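Local coordinates for protein N-(5'-phosphoribosyl)anthranilate isomerase (Jonesia denitrificans, PDB 4WUI) that probably catalyses the isomerisation of N-(5-phospho-beta-D-ribosyl)anthranilate to 1-(2-carboxyphenylamino)-1-deoxy-D-ribulose 5-phosphate, the third step from chorismate to tryptophan, at residues P101-L109 and A119-A129; R147-L158 and A166-V177. All coordinates share one frame; numbering follows the deposited sequence.

The two contacts follow one another along the chain and join four consecutive strands of the closed, parallel, eight-stranded TIM barrel. Contact 1 pairs strands 103-108 and 124-128; contact 2 joins strand 152-155 to helix 163-170 and strand 174-177. Their centres lie about 12 Å apart, and they meet where strands 124-128 and 152-155 are neighbours: Leu127 N faces Leu153 O at 2.9 Å and Ala129 N faces Ala155 O at 2.8 Å, both probable hydrogen bonds. Asp128 of contact 1 and Gly157 N of contact 2 both hydrogen-bond one citrate, probably from the crystallisation liquor. It sits at the C-terminal strand ends, the side where TIM-barrel enzymes carry their active sites.

Contact 1: P101-L109 and A119-A129; sequences PRVWRATSL and AYGEELLLLDA
Arg105 N donates to Leu124 O (3.1 Å) and Arg105 O accepts from Leu126 N, a pattern continued by Thr107, joining strands 103-108 and 124-128, parallel neighbours whose axes lie 21° apart, in a TIM barrel. Trp104, Ala106, Leu124 and Leu126 face the barrel interior; Arg105, Thr107, Leu125 and Leu127 face outward, where helix 90-99 covers Arg105. Leu125 CD1 lies over the centre of the Arg105 guanidinium, 3.7 Å from CZ, and the CD2 edge of Tyr120 lies over the rim of its opposite face. Arg105 NE and NH2 both reach Glu122 OE2, from the same side above the carboxylate plane, while NH1 binds Asn114 O. Glu122 is bent back to meet them, with CG wedged between backbone N and carbonyl carbon (chi1 72°), and its OE1 accepts from Tyr120 N. With an alanine in place of Glu122, Arg105 NE and NH2 and Tyr120 N would probably lose this carboxylate as acceptor, and the guanidinium would be held less firmly. At the strands' N-terminal ends, Arg102 grips Glu123 side-on, NE to the syn lone pair of OE1 (2.9 Å) and NH2 to OE2 (2.9 Å), its NH1 pairing with Asp57. Leu124 CB rests over the five-membered ring of Trp104 in a CH-pi contact. From the carboxylate face opposite Arg102 NH2, Trp104 NE1 meets Glu123 OE2 at 2.8 Å in an almost straight bond (179°).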
# COMPACT_ATOMS: atom_id res chain seq x y z
N PRO A 101 -11.79 11.85 4.77
CA PRO A 101 -12.36 11.63 3.42
C PRO A 101 -12.01 10.30 2.75
O PRO A 101 -12.84 9.78 1.99
CB PRO A 101 -11.78 12.81 2.61
CG PRO A 101 -11.68 13.88 3.64
CD PRO A 101 -11.17 13.18 4.85
N ARG A 102 -10.82 9.77 3.00
CA ARG A 102 -10.29 8.60 2.28
C ARG A 102 -9.65 7.65 3.26
O ARG A 102 -8.60 7.96 3.81
CB ARG A 102 -9.29 9.03 1.22
CG ARG A 102 -9.80 10.07 0.23
CD ARG A 102 -8.79 10.39 -0.85
NE ARG A 102 -8.59 9.24 -1.71
CZ ARG A 102 -7.61 9.16 -2.58
NH1 ARG A 102 -6.78 10.18 -2.79
NH2 ARG A 102 -7.43 8.04 -3.26
N VAL A 103 -10.32 6.53 3.52
CA VAL A 103 -9.86 5.50 4.45
C VAL A 103 -9.71 4.19 3.72
O VAL A 103 -10.61 3.77 2.99
CB VAL A 103 -10.78 5.38 5.67
CG1 VAL A 103 -10.37 4.23 6.58
CG2 VAL A 103 -10.83 6.72 6.43
N TRP A 104 -8.56 3.54 3.90
CA TRP A 104 -8.28 2.23 3.33
C TRP A 104 -8.23 1.21 4.46
O TRP A 104 -7.66 1.47 5.51
CB TRP A 104 -6.99 2.22 2.53
CG TRP A 104 -7.00 3.08 1.31
CD1 TRP A 104 -8.01 3.82 0.81
CD2 TRP A 104 -5.91 3.23 0.41
NE1 TRP A 104 -7.62 4.45 -0.34
CE2 TRP A 104 -6.33 4.09 -0.62
CE3 TRP A 104 -4.61 2.73 0.40
CZ2 TRP A 104 -5.48 4.49 -1.65
CZ3 TRP A 104 -3.78 3.12 -0.64
CH2 TRP A 104 -4.21 4.00 -1.63
N ARG A 105 -8.85 0.06 4.22
CA ARG A 105 -8.91 -1.08 5.11
C ARG A 105 -7.87 -2.10 4.58
O ARG A 105 -7.95 -2.55 3.47
CB ARG A 105 -10.39 -1.66 5.15
CG ARG A 105 -10.58 -2.89 6.02
CD ARG A 105 -12.02 -3.21 6.33
NE ARG A 105 -12.82 -3.59 5.18
CZ ARG A 105 -13.09 -4.83 4.80
NH1 ARG A 105 -12.55 -5.87 5.39
NH2 ARG A 105 -13.86 -5.01 3.75
N ALA A 106 -6.84 -2.44 5.34
CA ALA A 106 -5.93 -3.50 4.99
C ALA A 106 -6.26 -4.77 5.77
O ALA A 106 -6.68 -4.71 6.93
CB ALA A 106 -4.46 -3.08 5.26
N THR A 107 -6.09 -5.93 5.13
CA THR A 107 -6.30 -7.22 5.77
C THR A 107 -5.47 -8.28 5.08
O THR A 107 -4.79 -8.03 4.10
CB THR A 107 -7.78 -7.63 5.72
OG1 THR A 107 -8.00 -8.77 6.57
CG2 THR A 107 -8.25 -7.92 4.30
N SER A 108 -5.52 -9.49 5.59
CA SER A 108 -4.77 -10.53 4.93
C SER A 108 -5.64 -11.73 4.76
O SER A 108 -6.62 -11.88 5.45
CB SER A 108 -3.56 -10.88 5.73
OG SER A 108 -4.02 -11.38 6.95
N LEU A 109 -5.29 -12.58 3.81
CA LEU A 109 -6.19 -13.69 3.55
C LEU A 109 -6.28 -14.67 4.68
O LEU A 109 -7.34 -15.28 4.87
CB LEU A 109 -5.81 -14.40 2.27
CG LEU A 109 -6.30 -13.65 1.03
CD1 LEU A 109 -5.89 -14.41 -0.18
CD2 LEU A 109 -7.83 -13.47 1.02
N ALA A 119 -17.57 -2.32 2.84
CA ALA A 119 -18.41 -2.88 3.88
C ALA A 119 -18.42 -2.07 5.16
O ALA A 119 -19.43 -2.05 5.85
CB ALA A 119 -17.96 -4.28 4.19
N TYR A 120 -17.31 -1.41 5.49
CA TYR A 120 -17.19 -0.62 6.71
C TYR A 120 -16.85 0.84 6.42
O TYR A 120 -16.32 1.52 7.29
CB TYR A 120 -16.19 -1.27 7.70
CG TYR A 120 -16.55 -2.71 7.92
CD1 TYR A 120 -17.76 -3.06 8.52
CD2 TYR A 120 -15.75 -3.73 7.47
CE1 TYR A 120 -18.13 -4.38 8.66
CE2 TYR A 120 -16.12 -5.06 7.63
CZ TYR A 120 -17.32 -5.37 8.21
OH TYR A 120 -17.69 -6.70 8.34
N GLY A 121 -17.18 1.31 5.23
CA GLY A 121 -16.97 2.69 4.84
C GLY A 121 -15.67 2.99 4.11
O GLY A 121 -15.46 4.11 3.66
N GLU A 122 -14.80 2.01 3.99
CA GLU A 122 -13.52 2.24 3.32
C GLU A 122 -13.71 2.47 1.82
O GLU A 122 -14.62 1.95 1.18
CB GLU A 122 -12.58 1.09 3.57
CG GLU A 122 -12.91 -0.18 2.84
CD GLU A 122 -13.96 -1.07 3.48
OE1 GLU A 122 -14.62 -0.73 4.49
OE2 GLU A 122 -14.14 -2.19 2.93
N GLU A 123 -12.80 3.26 1.27
CA GLU A 123 -12.69 3.52 -0.15
C GLU A 123 -12.11 2.34 -0.93
O GLU A 123 -12.40 2.14 -2.11
CB GLU A 123 -11.70 4.72 -0.28
CG GLU A 123 -11.37 5.15 -1.66
CD GLU A 123 -10.41 6.32 -1.59
OE1 GLU A 123 -10.87 7.42 -1.29
OE2 GLU A 123 -9.21 6.16 -1.86
N LEU A 124 -11.21 1.61 -0.28
CA LEU A 124 -10.38 0.62 -0.92
C LEU A 124 -9.96 -0.39 0.13
O LEU A 124 -9.78 -0.04 1.31
CB LEU A 124 -9.18 1.33 -1.54
CG LEU A 124 -8.08 0.46 -2.15
CD1 LEU A 124 -7.43 1.19 -3.31
CD2 LEU A 124 -7.03 0.04 -1.13
N LEU A 125 -9.80 -1.64 -0.30
CA LEU A 125 -9.32 -2.73 0.52
C LEU A 125 -7.94 -3.19 0.02
O LEU A 125 -7.76 -3.42 -1.18
CB LEU A 125 -10.30 -3.89 0.38
CG LEU A 125 -10.10 -5.14 1.17
CD1 LEU A 125 -10.13 -4.87 2.64
CD2 LEU A 125 -11.21 -6.12 0.82
N LEU A 126 -6.98 -3.30 0.93
CA LEU A 126 -5.67 -3.83 0.60
C LEU A 126 -5.66 -5.26 1.14
O LEU A 126 -5.89 -5.47 2.35
CB LEU A 126 -4.59 -2.92 1.19
CG LEU A 126 -3.17 -3.35 0.87
CD1 LEU A 126 -2.28 -2.14 0.95
CD2 LEU A 126 -2.71 -4.38 1.86
N LEU A 127 -5.44 -6.22 0.25
CA LEU A 127 -5.46 -7.64 0.59
C LEU A 127 -4.06 -8.20 0.48
O LEU A 127 -3.48 -8.22 -0.62
CB LEU A 127 -6.39 -8.38 -0.36
CG LEU A 127 -6.57 -9.86 -0.12
CD1 LEU A 127 -7.09 -10.10 1.29
CD2 LEU A 127 -7.54 -10.42 -1.19
N ASP A 128 -3.52 -8.67 1.60
CA ASP A 128 -2.15 -9.20 1.63
C ASP A 128 -2.19 -10.71 1.64
O ASP A 128 -2.81 -11.35 2.52
CB ASP A 128 -1.41 -8.67 2.86
CG ASP A 128 0.09 -8.96 2.84
OD1 ASP A 128 0.71 -8.84 1.77
OD2 ASP A 128 0.66 -9.25 3.91
N ALA A 129 -1.49 -11.27 0.66
CA ALA A 129 -1.42 -12.70 0.41
C ALA A 129 0.06 -13.09 0.41
O ALA A 129 0.63 -13.42 -0.63
CB ALA A 129 -2.04 -13.02 -0.93
O HOH W 1 -13.19 8.10 -0.44
O HOH W 2 -13.27 6.07 2.93

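Contact 2: R147-L158 and A166-V177; sequences RPTGRWLLAGGL and AITTTSPWGVDV
Arg147 NH1 donates both to Thr170 O (2.9 Å), at the C-terminal end of helix 163-170, and to a water that also bonds Thr169 O and Ser171 OG. The carbonyl oxygen of Thr170 lies in the guanidinium plane, whereas NH1 stands well above the plane of that carbonyl. Arg147 NE is bound to Ala144 O, which helps fix the group at a helix end whose carbonyl oxygens would probably favour its positive charge. The Trp152 ring is sandwiched: Pro148 CD covers the centre of one face, and on the other Pro172 CB makes a CH-pi contact, 4.1 Å from the centroid of the six-membered ring. Thr170 CG2 meets the rim of the same indole at CH2. These residues belong to a beta-alpha-beta crossover of the TIM barrel, in which strand 152-155 leads through helix 163-170 to the adjacent parallel strand 174-177. Leu154 pairs with Val175 in the parallel sheet, its N donating to Gly174 O (2.9 Å) and its O accepting from Asp176 N (2.9 Å). Leu153 CD2 lies 3.6 Å from Gly174 CA, leaving little room for a side chain on Gly174. Just beyond strand 152-155, Leu158 divides its methyls between strand and helix, CD1 against Val175 CB (3.7 Å) and CD2 against Ala166 CB (3.8 Å). On the barrel's inner side, Asp176 OD1 forms a salt bridge with Lys7 of strand 5-8. Near the other ends of the two strands, Trp173 has CG anti to its own N (chi1 -171°), which lays one indole face against the CA, CB and CG of Arg151; CA of Arg151 stands over the five-membered ring, 3.9 Å from its centroid, and Arg151 NE hydrogen-bonds Glu123 O.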
# COMPACT_ATOMS: atom_id res chain seq x y z
N ARG A 147 -10.97 -12.69 -5.03
CA ARG A 147 -10.66 -11.34 -5.51
C ARG A 147 -11.89 -10.43 -5.33
O ARG A 147 -13.01 -10.78 -5.75
CB ARG A 147 -10.28 -11.34 -6.97
CG ARG A 147 -8.92 -11.93 -7.19
CD ARG A 147 -8.58 -12.07 -8.65
NE ARG A 147 -9.35 -13.13 -9.30
CZ ARG A 147 -9.20 -13.42 -10.59
NH1 ARG A 147 -8.39 -12.69 -11.35
NH2 ARG A 147 -9.87 -14.43 -11.12
N PRO A 148 -11.72 -9.27 -4.70
CA PRO A 148 -12.84 -8.32 -4.58
C PRO A 148 -13.34 -7.82 -5.93
O PRO A 148 -12.57 -7.67 -6.87
CB PRO A 148 -12.22 -7.16 -3.80
CG PRO A 148 -11.17 -7.79 -2.97
CD PRO A 148 -10.55 -8.81 -3.92
N THR A 149 -14.63 -7.47 -5.99
CA THR A 149 -15.17 -6.83 -7.18
C THR A 149 -14.96 -5.31 -7.21
O THR A 149 -15.09 -4.70 -8.29
CB THR A 149 -16.68 -7.11 -7.33
OG1 THR A 149 -17.38 -6.59 -6.20
CG2 THR A 149 -16.94 -8.63 -7.44
N GLY A 150 -14.65 -4.71 -6.05
CA GLY A 150 -14.46 -3.27 -5.95
C GLY A 150 -12.99 -2.84 -6.07
O GLY A 150 -12.15 -3.53 -6.65
N ARG A 151 -12.68 -1.69 -5.50
CA ARG A 151 -11.34 -1.10 -5.57
C ARG A 151 -10.45 -1.76 -4.52
O ARG A 151 -10.75 -1.70 -3.33
CB ARG A 151 -11.44 0.41 -5.33
CG ARG A 151 -12.36 1.11 -6.34
CD ARG A 151 -12.47 2.63 -6.18
NE ARG A 151 -13.14 2.99 -4.95
CZ ARG A 151 -13.83 4.10 -4.76
NH1 ARG A 151 -13.94 5.01 -5.70
NH2 ARG A 151 -14.44 4.25 -3.61
N TRP A 152 -9.37 -2.39 -4.96
CA TRP A 152 -8.50 -3.11 -4.05
C TRP A 152 -7.07 -3.10 -4.53
O TRP A 152 -6.80 -2.96 -5.72
CB TRP A 152 -8.98 -4.57 -3.84
CG TRP A 152 -8.83 -5.50 -5.01
CD1 TRP A 152 -9.53 -5.52 -6.16
CD2 TRP A 152 -7.92 -6.61 -5.08
NE1 TRP A 152 -9.11 -6.53 -6.97
CE2 TRP A 152 -8.14 -7.24 -6.31
CE3 TRP A 152 -6.95 -7.14 -4.21
CZ2 TRP A 152 -7.49 -8.41 -6.68
CZ3 TRP A 152 -6.30 -8.28 -4.57
CH2 TRP A 152 -6.55 -8.90 -5.80
N LEU A 153 -6.15 -3.27 -3.59
CA LEU A 153 -4.73 -3.47 -3.90
C LEU A 153 -4.31 -4.84 -3.44
O LEU A 153 -4.60 -5.25 -2.32
CB LEU A 153 -3.82 -2.43 -3.23
CG LEU A 153 -4.13 -0.96 -3.52
CD1 LEU A 153 -3.16 -0.06 -2.75
CD2 LEU A 153 -4.13 -0.63 -5.00
N LEU A 154 -3.57 -5.52 -4.31
CA LEU A 154 -2.91 -6.76 -3.97
C LEU A 154 -1.55 -6.46 -3.35
O LEU A 154 -0.76 -5.71 -3.91
CB LEU A 154 -2.69 -7.57 -5.26
CG LEU A 154 -1.90 -8.86 -5.14
CD1 LEU A 154 -2.63 -9.90 -4.32
CD2 LEU A 154 -1.53 -9.41 -6.54
N ALA A 155 -1.27 -7.12 -2.24
CA ALA A 155 0.05 -7.15 -1.65
C ALA A 155 0.41 -8.59 -1.35
O ALA A 155 -0.47 -9.47 -1.26
CB ALA A 155 0.10 -6.33 -0.38
N GLY A 156 1.69 -8.88 -1.19
CA GLY A 156 2.11 -10.17 -0.68
C GLY A 156 3.51 -10.49 -1.14
O GLY A 156 3.73 -11.40 -1.95
N GLY A 157 4.49 -9.75 -0.62
CA GLY A 157 5.83 -10.02 -1.03
C GLY A 157 6.05 -9.79 -2.52
O GLY A 157 6.84 -10.48 -3.15
N LEU A 158 5.37 -8.80 -3.09
CA LEU A 158 5.61 -8.47 -4.49
C LEU A 158 7.02 -7.92 -4.65
O LEU A 158 7.53 -7.16 -3.82
CB LEU A 158 4.57 -7.49 -5.00
CG LEU A 158 3.13 -8.01 -5.01
CD1 LEU A 158 2.20 -6.89 -5.48
CD2 LEU A 158 2.98 -9.23 -5.93
N ALA A 166 2.25 -11.96 -11.16
CA ALA A 166 1.14 -11.69 -10.28
C ALA A 166 0.04 -10.88 -10.97
O ALA A 166 -1.15 -11.20 -10.88
CB ALA A 166 1.59 -10.94 -9.01
N ILE A 167 0.42 -9.81 -11.67
CA ILE A 167 -0.57 -8.97 -12.34
C ILE A 167 -1.23 -9.71 -13.49
O ILE A 167 -2.42 -9.60 -13.70
CB ILE A 167 0.06 -7.64 -12.81
CG1 ILE A 167 0.35 -6.76 -11.56
CG2 ILE A 167 -0.86 -6.90 -13.80
CD1 ILE A 167 1.12 -5.51 -11.89
N THR A 168 -0.44 -10.44 -14.27
CA THR A 168 -1.00 -11.15 -15.42
C THR A 168 -2.05 -12.17 -14.99
O THR A 168 -3.11 -12.30 -15.60
CB THR A 168 0.13 -11.84 -16.21
OG1 THR A 168 1.03 -10.86 -16.75
CG2 THR A 168 -0.40 -12.66 -17.36
N THR A 169 -1.74 -12.91 -13.93
CA THR A 169 -2.58 -14.02 -13.50
C THR A 169 -3.74 -13.62 -12.61
O THR A 169 -4.79 -14.23 -12.68
CB THR A 169 -1.77 -15.16 -12.86
OG1 THR A 169 -1.16 -14.69 -11.65
CG2 THR A 169 -0.73 -15.73 -13.82
N THR A 170 -3.54 -12.60 -11.77
CA THR A 170 -4.52 -12.20 -10.79
C THR A 170 -5.32 -10.93 -11.20
O THR A 170 -6.41 -10.70 -10.69
CB THR A 170 -3.85 -12.05 -9.39
OG1 THR A 170 -3.48 -13.36 -8.93
CG2 THR A 170 -4.74 -11.49 -8.35
N SER A 171 -4.78 -10.15 -12.13
CA SER A 171 -5.47 -8.95 -12.65
C SER A 171 -6.06 -8.09 -11.52
O SER A 171 -7.23 -7.76 -11.53
CB SER A 171 -6.56 -9.37 -13.66
OG SER A 171 -6.03 -10.13 -14.72
N PRO A 172 -5.23 -7.68 -10.56
CA PRO A 172 -5.75 -6.86 -9.47
C PRO A 172 -6.07 -5.44 -9.92
O PRO A 172 -5.50 -4.96 -10.89
CB PRO A 172 -4.60 -6.84 -8.46
CG PRO A 172 -3.39 -6.86 -9.37
CD PRO A 172 -3.78 -7.81 -10.51
N TRP A 173 -6.90 -4.73 -9.17
CA TRP A 173 -7.19 -3.34 -9.43
C TRP A 173 -5.93 -2.48 -9.28
O TRP A 173 -5.75 -1.48 -9.98
CB TRP A 173 -8.34 -2.91 -8.51
CG TRP A 173 -8.95 -1.58 -8.74
CD1 TRP A 173 -10.08 -1.35 -9.45
CD2 TRP A 173 -8.54 -0.31 -8.22
NE1 TRP A 173 -10.41 -0.04 -9.41
CE2 TRP A 173 -9.49 0.64 -8.66
CE3 TRP A 173 -7.49 0.11 -7.39
CZ2 TRP A 173 -9.40 1.98 -8.31
CZ3 TRP A 173 -7.41 1.45 -7.06
CH2 TRP A 173 -8.35 2.36 -7.52
N GLY A 174 -5.05 -2.86 -8.35
CA GLY A 174 -3.76 -2.23 -8.17
C GLY A 174 -2.88 -3.12 -7.31
O GLY A 174 -3.30 -4.20 -6.87
N VAL A 175 -1.65 -2.65 -7.07
CA VAL A 175 -0.67 -3.40 -6.27
C VAL A 175 -0.02 -2.47 -5.25
O VAL A 175 0.06 -1.24 -5.45
CB VAL A 175 0.42 -4.05 -7.16
CG1 VAL A 175 -0.18 -5.14 -8.03
CG2 VAL A 175 1.16 -3.01 -8.01
N ASP A 176 0.45 -3.08 -4.18
CA ASP A 176 1.19 -2.42 -3.11
C ASP A 176 2.49 -3.17 -2.91
O ASP A 176 2.48 -4.40 -2.83
CB ASP A 176 0.34 -2.48 -1.82
CG ASP A 176 0.86 -1.60 -0.70
OD1 ASP A 176 0.78 -0.37 -0.82
OD2 ASP A 176 1.32 -2.13 0.33
N VAL A 177 3.59 -2.44 -2.79
CA VAL A 177 4.92 -3.04 -2.64
C VAL A 177 5.69 -2.29 -1.58
O VAL A 177 5.59 -1.08 -1.47
CB VAL A 177 5.68 -3.03 -4.01
CG1 VAL A 177 5.94 -1.65 -4.53
CG2 VAL A 177 6.96 -3.86 -3.99
O HOH W 3 -6.87 -12.56 -13.83
O HOH W 4 3.63 -6.74 -1.74